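Local coordinates for competence/damage-inducible protein CinA (Agrobacterium tumefaciens, PDB 2A9S) that is of unknown biochemical function but belongs to the competence/damage-inducible CinA family and assembles as a two-chain unit whose beta-sheets join across the interface, at residues 17-31 against 43-57. Numbering follows the deposited sequence. Where two conformers were deposited one is given.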
loop_
_atom_site.group_PDB
_atom_site.type_symbol
_atom_site.label_atom_id
_atom_site.label_comp_id
_atom_site.label_asym_id
_atom_site.label_seq_id
_atom_site.Cartn_x
_atom_site.Cartn_y
_atom_site.Cartn_z
ATOM N N ILE A 17 3.621 -2.595 -17.499
ATOM C CA ILE A 17 4.745 -2.157 -16.679
ATOM C C ILE A 17 5.612 -3.364 -16.266
ATOM O O ILE A 17 6.844 -3.317 -16.397
ATOM C CB ILE A 17 4.265 -1.361 -15.461
ATOM C CG1 ILE A 17 3.678 -0.002 -15.941
ATOM C CG2 ILE A 17 5.401 -1.159 -14.466
ATOM C CD1 ILE A 17 2.760 0.664 -14.882
ATOM N N ILE A 18 4.978 -4.427 -15.767
ATOM C CA ILE A 18 5.736 -5.601 -15.309
ATOM C C ILE A 18 6.458 -6.206 -16.524
ATOM O O ILE A 18 7.643 -6.546 -16.436
ATOM C CB ILE A 18 4.833 -6.644 -14.610
ATOM C CG1 ILE A 18 4.098 -6.025 -13.393
ATOM C CG2 ILE A 18 5.628 -7.855 -14.171
ATOM C CD1 ILE A 18 4.957 -5.245 -12.431
ATOM N N THR A 19 5.750 -6.282 -17.652
ATOM C CA THR A 19 6.302 -6.902 -18.849
ATOM C C THR A 19 7.521 -6.124 -19.393
ATOM O O THR A 19 8.532 -6.714 -19.745
ATOM C CB THR A 19 5.205 -7.093 -19.912
ATOM O OG1 THR A 19 4.122 -7.858 -19.338
ATOM C CG2 THR A 19 5.763 -7.858 -21.090
ATOM N N ASP A 20 7.407 -4.799 -19.421
ATOM C CA ASP A 20 8.459 -3.913 -19.932
ATOM C C ASP A 20 9.647 -3.816 -18.977
ATOM O O ASP A 20 10.812 -3.881 -19.406
ATOM C CB ASP A 20 7.893 -2.515 -20.217
ATOM C CG ASP A 20 7.216 -2.402 -21.589
ATOM O OD1 ASP A 20 7.359 -3.308 -22.458
ATOM O OD2 ASP A 20 6.548 -1.368 -21.808
ATOM N N PHE A 21 9.363 -3.643 -17.679
ATOM C CA PHE A 21 10.420 -3.313 -16.741
ATOM C C PHE A 21 11.270 -4.549 -16.449
ATOM O O PHE A 21 12.453 -4.429 -16.128
ATOM C CB PHE A 21 9.844 -2.742 -15.447
ATOM C CG PHE A 21 9.366 -1.312 -15.566
ATOM C CD1 PHE A 21 8.985 -0.776 -16.785
ATOM C CD2 PHE A 21 9.261 -0.520 -14.434
ATOM C CE1 PHE A 21 8.527 0.546 -16.872
ATOM C CE2 PHE A 21 8.803 0.799 -14.517
ATOM C CZ PHE A 21 8.435 1.325 -15.726
ATOM N N THR A 22 10.675 -5.731 -16.552
ATOM C CA THR A 22 11.435 -6.949 -16.182
ATOM C C THR A 22 12.719 -7.112 -17.049
ATOM O O THR A 22 13.819 -7.218 -16.488
ATOM C CB THR A 22 10.563 -8.232 -16.158
ATOM O OG1 THR A 22 9.527 -8.127 -15.142
ATOM C CG2 THR A 22 11.447 -9.449 -15.857
ATOM N N PRO A 23 12.592 -7.161 -18.400
ATOM C CA PRO A 23 13.825 -7.309 -19.211
ATOM C C PRO A 23 14.767 -6.112 -19.165
ATOM O O PRO A 23 15.958 -6.262 -19.452
ATOM C CB PRO A 23 13.299 -7.517 -20.642
ATOM C CG PRO A 23 11.931 -6.859 -20.648
ATOM C CD PRO A 23 11.382 -7.181 -19.246
ATOM N N LEU A 24 14.230 -4.951 -18.816
ATOM C CA LEU A 24 15.033 -3.768 -18.600
ATOM C C LEU A 24 15.748 -3.730 -17.233
ATOM O O LEU A 24 16.632 -2.888 -17.013
ATOM C CB LEU A 24 14.172 -2.506 -18.833
ATOM C CG LEU A 24 13.715 -2.207 -20.279
ATOM C CD1 LEU A 24 12.652 -1.111 -20.319
ATOM C CD2 LEU A 24 14.918 -1.821 -21.122
ATOM N N GLY A 25 15.375 -4.640 -16.329
ATOM C CA GLY A 25 15.965 -4.722 -14.984
ATOM C C GLY A 25 15.581 -3.525 -14.131
ATOM O O GLY A 25 16.343 -3.092 -13.260
ATOM N N LEU A 26 14.394 -2.983 -14.368
ATOM C CA LEU A 26 13.969 -1.781 -13.647
ATOM C C LEU A 26 12.960 -2.103 -12.541
ATOM O O LEU A 26 12.143 -3.028 -12.676
ATOM C CB LEU A 26 13.352 -0.767 -14.614
ATOM C CG LEU A 26 14.211 -0.378 -15.829
ATOM C CD1 LEU A 26 13.356 0.368 -16.840
ATOM C CD2 LEU A 26 15.501 0.384 -15.435
ATOM N N MET A 27 12.994 -1.296 -11.486
ATOM C CA MET A 27 12.089 -1.479 -10.367
ATOM C C MET A 27 11.395 -0.169 -10.043
ATOM O O MET A 27 11.893 0.925 -10.394
ATOM C CB MET A 27 12.801 -2.015 -9.123
ATOM C CG MET A 27 13.422 -3.424 -9.315
ATOM S SD MET A 27 14.048 -4.143 -7.773
ATOM C CE MET A 27 12.509 -4.853 -7.184
ATOM N N VAL A 28 10.252 -0.293 -9.358
ATOM C CA VAL A 28 9.405 0.845 -9.041
ATOM C C VAL A 28 9.102 0.889 -7.544
ATOM O O VAL A 28 9.014 -0.166 -6.887
ATOM C CB VAL A 28 8.065 0.797 -9.846
ATOM C CG1 VAL A 28 7.299 -0.490 -9.568
ATOM C CG2 VAL A 28 7.197 2.050 -9.560
ATOM N N SER A 29 8.925 2.089 -7.028
ATOM C CA SER A 29 8.375 2.250 -5.691
ATOM C C SER A 29 7.219 3.216 -5.771
ATOM O O SER A 29 7.146 4.027 -6.689
ATOM C CB SER A 29 9.423 2.741 -4.698
ATOM O OG SER A 29 9.902 4.018 -5.038
ATOM N N THR A 30 6.305 3.104 -4.816
ATOM C CA THR A 30 5.097 3.911 -4.874
ATOM C C THR A 30 4.974 4.642 -3.568
ATOM O O THR A 30 5.371 4.114 -2.517
ATOM C CB THR A 30 3.837 2.999 -5.102
ATOM O OG1 THR A 30 3.678 2.115 -3.996
ATOM C CG2 THR A 30 4.034 2.105 -6.358
ATOM N N ALA A 31 4.380 5.832 -3.621
ATOM C CA ALA A 31 4.129 6.618 -2.432
ATOM C C ALA A 31 2.692 7.100 -2.546
ATOM O O ALA A 31 2.397 7.867 -3.456
ATOM C CB ALA A 31 5.056 7.810 -2.381
ATOM N N LEU A 43 -0.311 -3.071 -9.324
ATOM C CA LEU A 43 0.927 -3.643 -9.875
ATOM C C LEU A 43 1.152 -5.093 -9.431
ATOM O O LEU A 43 1.626 -5.937 -10.219
ATOM C CB LEU A 43 2.122 -2.802 -9.462
ATOM C CG LEU A 43 2.181 -1.463 -10.209
ATOM C CD1 LEU A 43 3.078 -0.532 -9.412
ATOM C CD2 LEU A 43 2.737 -1.639 -11.643
ATOM N N THR A 44 0.779 -5.393 -8.179
ATOM C CA THR A 44 1.097 -6.708 -7.632
ATOM C C THR A 44 -0.020 -7.720 -7.937
ATOM O O THR A 44 0.063 -8.879 -7.542
ATOM C CB THR A 44 1.423 -6.655 -6.147
ATOM O OG1 THR A 44 0.332 -6.082 -5.440
ATOM C CG2 THR A 44 2.666 -5.776 -5.875
ATOM N N GLU A 45 -1.052 -7.300 -8.672
ATOM C CA GLU A 45 -1.996 -8.271 -9.265
ATOM C C GLU A 45 -1.326 -9.157 -10.355
ATOM O O GLU A 45 -1.788 -10.266 -10.647
ATOM C CB GLU A 45 -3.216 -7.541 -9.839
ATOM C CG GLU A 45 -4.231 -7.149 -8.755
ATOM C CD GLU A 45 -4.916 -8.387 -8.139
ATOM O OE1 GLU A 45 -5.754 -9.060 -8.830
ATOM O OE2 GLU A 45 -4.635 -8.661 -6.959
ATOM N N ILE A 46 -0.223 -8.672 -10.912
ATOM C CA ILE A 46 0.463 -9.313 -12.023
ATOM C C ILE A 46 1.513 -10.348 -11.577
ATOM O O ILE A 46 2.441 -10.035 -10.806
ATOM C CB ILE A 46 1.113 -8.236 -12.910
ATOM C CG1 ILE A 46 0.094 -7.113 -13.250
ATOM C CG2 ILE A 46 1.836 -8.866 -14.125
ATOM C CD1 ILE A 46 -1.122 -7.556 -14.000
ATOM N N ALA A 47 1.354 -11.584 -12.046
ATOM C CA ALA A 47 2.356 -12.603 -11.772
ATOM C C ALA A 47 3.688 -12.164 -12.387
ATOM O O ALA A 47 3.737 -11.689 -13.527
ATOM C CB ALA A 47 1.916 -13.968 -12.294
ATOM N N GLY A 48 4.750 -12.280 -11.597
ATOM C CA GLY A 48 6.064 -11.746 -11.969
ATOM C C GLY A 48 6.348 -10.355 -11.433
ATOM O O GLY A 48 7.466 -9.853 -11.547
ATOM N N SER A 49 5.338 -9.724 -10.828
ATOM C CA SER A 49 5.530 -8.374 -10.277
ATOM C C SER A 49 6.625 -8.234 -9.186
ATOM O O SER A 49 7.178 -7.155 -8.977
ATOM C CB SER A 49 4.208 -7.800 -9.803
ATOM O OG SER A 49 3.653 -8.566 -8.762
ATOM N N SER A 50 6.953 -9.340 -8.523
ATOM C CA SER A 50 8.000 -9.356 -7.501
ATOM C C SER A 50 9.355 -8.946 -8.085
ATOM O O SER A 50 10.204 -8.446 -7.360
ATOM C CB SER A 50 8.115 -10.747 -6.893
ATOM O OG SER A 50 8.227 -11.681 -7.946
ATOM N N ALA A 51 9.537 -9.106 -9.397
ATOM C CA ALA A 51 10.787 -8.705 -10.035
ATOM C C ALA A 51 10.927 -7.194 -10.132
ATOM O O ALA A 51 12.045 -6.678 -10.294
ATOM C CB ALA A 51 10.883 -9.307 -11.431
ATOM N N VAL A 52 9.790 -6.495 -10.046
ATOM C CA VAL A 52 9.715 -5.080 -10.434
ATOM C C VAL A 52 9.330 -4.177 -9.260
ATOM O O VAL A 52 9.820 -3.064 -9.147
ATOM C CB VAL A 52 8.696 -4.882 -11.599
ATOM C CG1 VAL A 52 8.412 -3.371 -11.887
ATOM C CG2 VAL A 52 9.166 -5.604 -12.865
ATOM N N VAL A 53 8.432 -4.647 -8.396
ATOM C CA VAL A 53 7.937 -3.777 -7.347
ATOM C C VAL A 53 8.870 -3.858 -6.132
ATOM O O VAL A 53 9.014 -4.913 -5.513
ATOM C CB VAL A 53 6.465 -4.086 -6.983
ATOM C CG1 VAL A 53 6.011 -3.138 -5.891
ATOM C CG2 VAL A 53 5.556 -3.941 -8.176
ATOM N N ASP A 54 9.516 -2.752 -5.808
ATOM C CA ASP A 54 10.506 -2.758 -4.746
ATOM C C ASP A 54 9.836 -2.568 -3.396
ATOM O O ASP A 54 9.893 -3.471 -2.553
ATOM C CB ASP A 54 11.573 -1.720 -5.006
ATOM C CG ASP A 54 12.681 -1.736 -3.946
ATOM O OD1 ASP A 54 13.319 -2.807 -3.797
ATOM O OD2 ASP A 54 12.892 -0.691 -3.294
ATOM N N ARG A 55 9.187 -1.428 -3.206
ATOM C CA ARG A 55 8.455 -1.194 -1.960
ATOM C C ARG A 55 7.425 -0.116 -2.164
ATOM O O ARG A 55 7.421 0.583 -3.181
ATOM C CB ARG A 55 9.408 -0.808 -0.808
ATOM C CG ARG A 55 10.120 0.521 -1.043
ATOM C CD ARG A 55 11.285 0.725 -0.073
ATOM N NE ARG A 55 12.346 -0.240 -0.314
ATOM C CZ ARG A 55 13.371 -0.458 0.506
ATOM N NH1 ARG A 55 13.507 0.222 1.661
ATOM N NH2 ARG A 55 14.256 -1.362 0.174
ATOM N N GLY A 56 6.554 0.031 -1.183
ATOM C CA GLY A 56 5.485 1.006 -1.261
ATOM C C GLY A 56 5.310 1.669 0.079
ATOM O O GLY A 56 5.462 1.002 1.126
ATOM N N PHE A 57 4.963 2.966 0.038
ATOM C CA PHE A 57 4.704 3.767 1.247
ATOM C C PHE A 57 3.283 4.269 1.150
ATOM O O PHE A 57 2.923 4.866 0.134
ATOM C CB PHE A 57 5.635 4.970 1.278
ATOM C CG PHE A 57 7.105 4.623 1.119
ATOM C CD1 PHE A 57 7.884 4.419 2.252
ATOM C CD2 PHE A 57 7.697 4.495 -0.138
ATOM C CE1 PHE A 57 9.241 4.105 2.139
ATOM C CE2 PHE A 57 9.044 4.167 -0.254
ATOM C CZ PHE A 57 9.806 3.972 0.874
HETATM O O HOH W 1 8.489 -10.618 -14.104
HETATM O O HOH W 2 13.173 -5.634 -12.666
#
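Ile18 and Val52 form the tight centre of this contact, Ile18 reaching from helix 8-24 into the loop that leads to strand 53-59. Its CD1 lies 3.8 Å from Val52 CB and also touches Ser49 CB, while the Ile18 and Ile46 side chains slide past each other in opposite directions, CG1 of Ile18 3.7 Å from CG2 of Ile46. Val52 spreads its two methyls: with CG1 anti to the backbone N (chi1 171°), that branch meets Val28 CG1, and CG2 lies against Phe21 CB and 3.4 Å from Thr22 OG1, both side chains crossing Val52 at about a right angle. Leu43, also buried, divides its branches, CD2 against Ile17 CG2 and CD1 near Val28 CG1 and Thr30 CG2.

Beyond this apolar cluster the two segments run on as parallel strands, the axes of 28-31 and 53-57 only 6° apart. Val28 N gives a 2.8 Å bond to Val52 O, and Val28 O receives Asp54 N almost straight (169° at the hydrogen). Thr30 N and O then pair with Arg55 O and Phe57 N. Gly56 lets Thr30 OG1 come within 3.5 Å of its CA.

Met27, partly exposed, still packs closely on the Ala51 and Val52 carbonyls, its CB 3.2 Å from Val52 O and its bent end bringing CE 3.6 Å from Ala51 O. Toward solvent the fit is looser and water bridges the two segments: one molecule donates to both Thr22 OG1 and Gly48 O, another to Leu26 O and Ala51 O.

The two strands belong to a beta-alpha-beta unit completed by helix 38-43. Strand 102-108 flanks 28-32 on its other edge, helix 147-167 packs on Ile17 and Phe21, and at Gly56 an antiparallel strand of the second subunit continues the sheet.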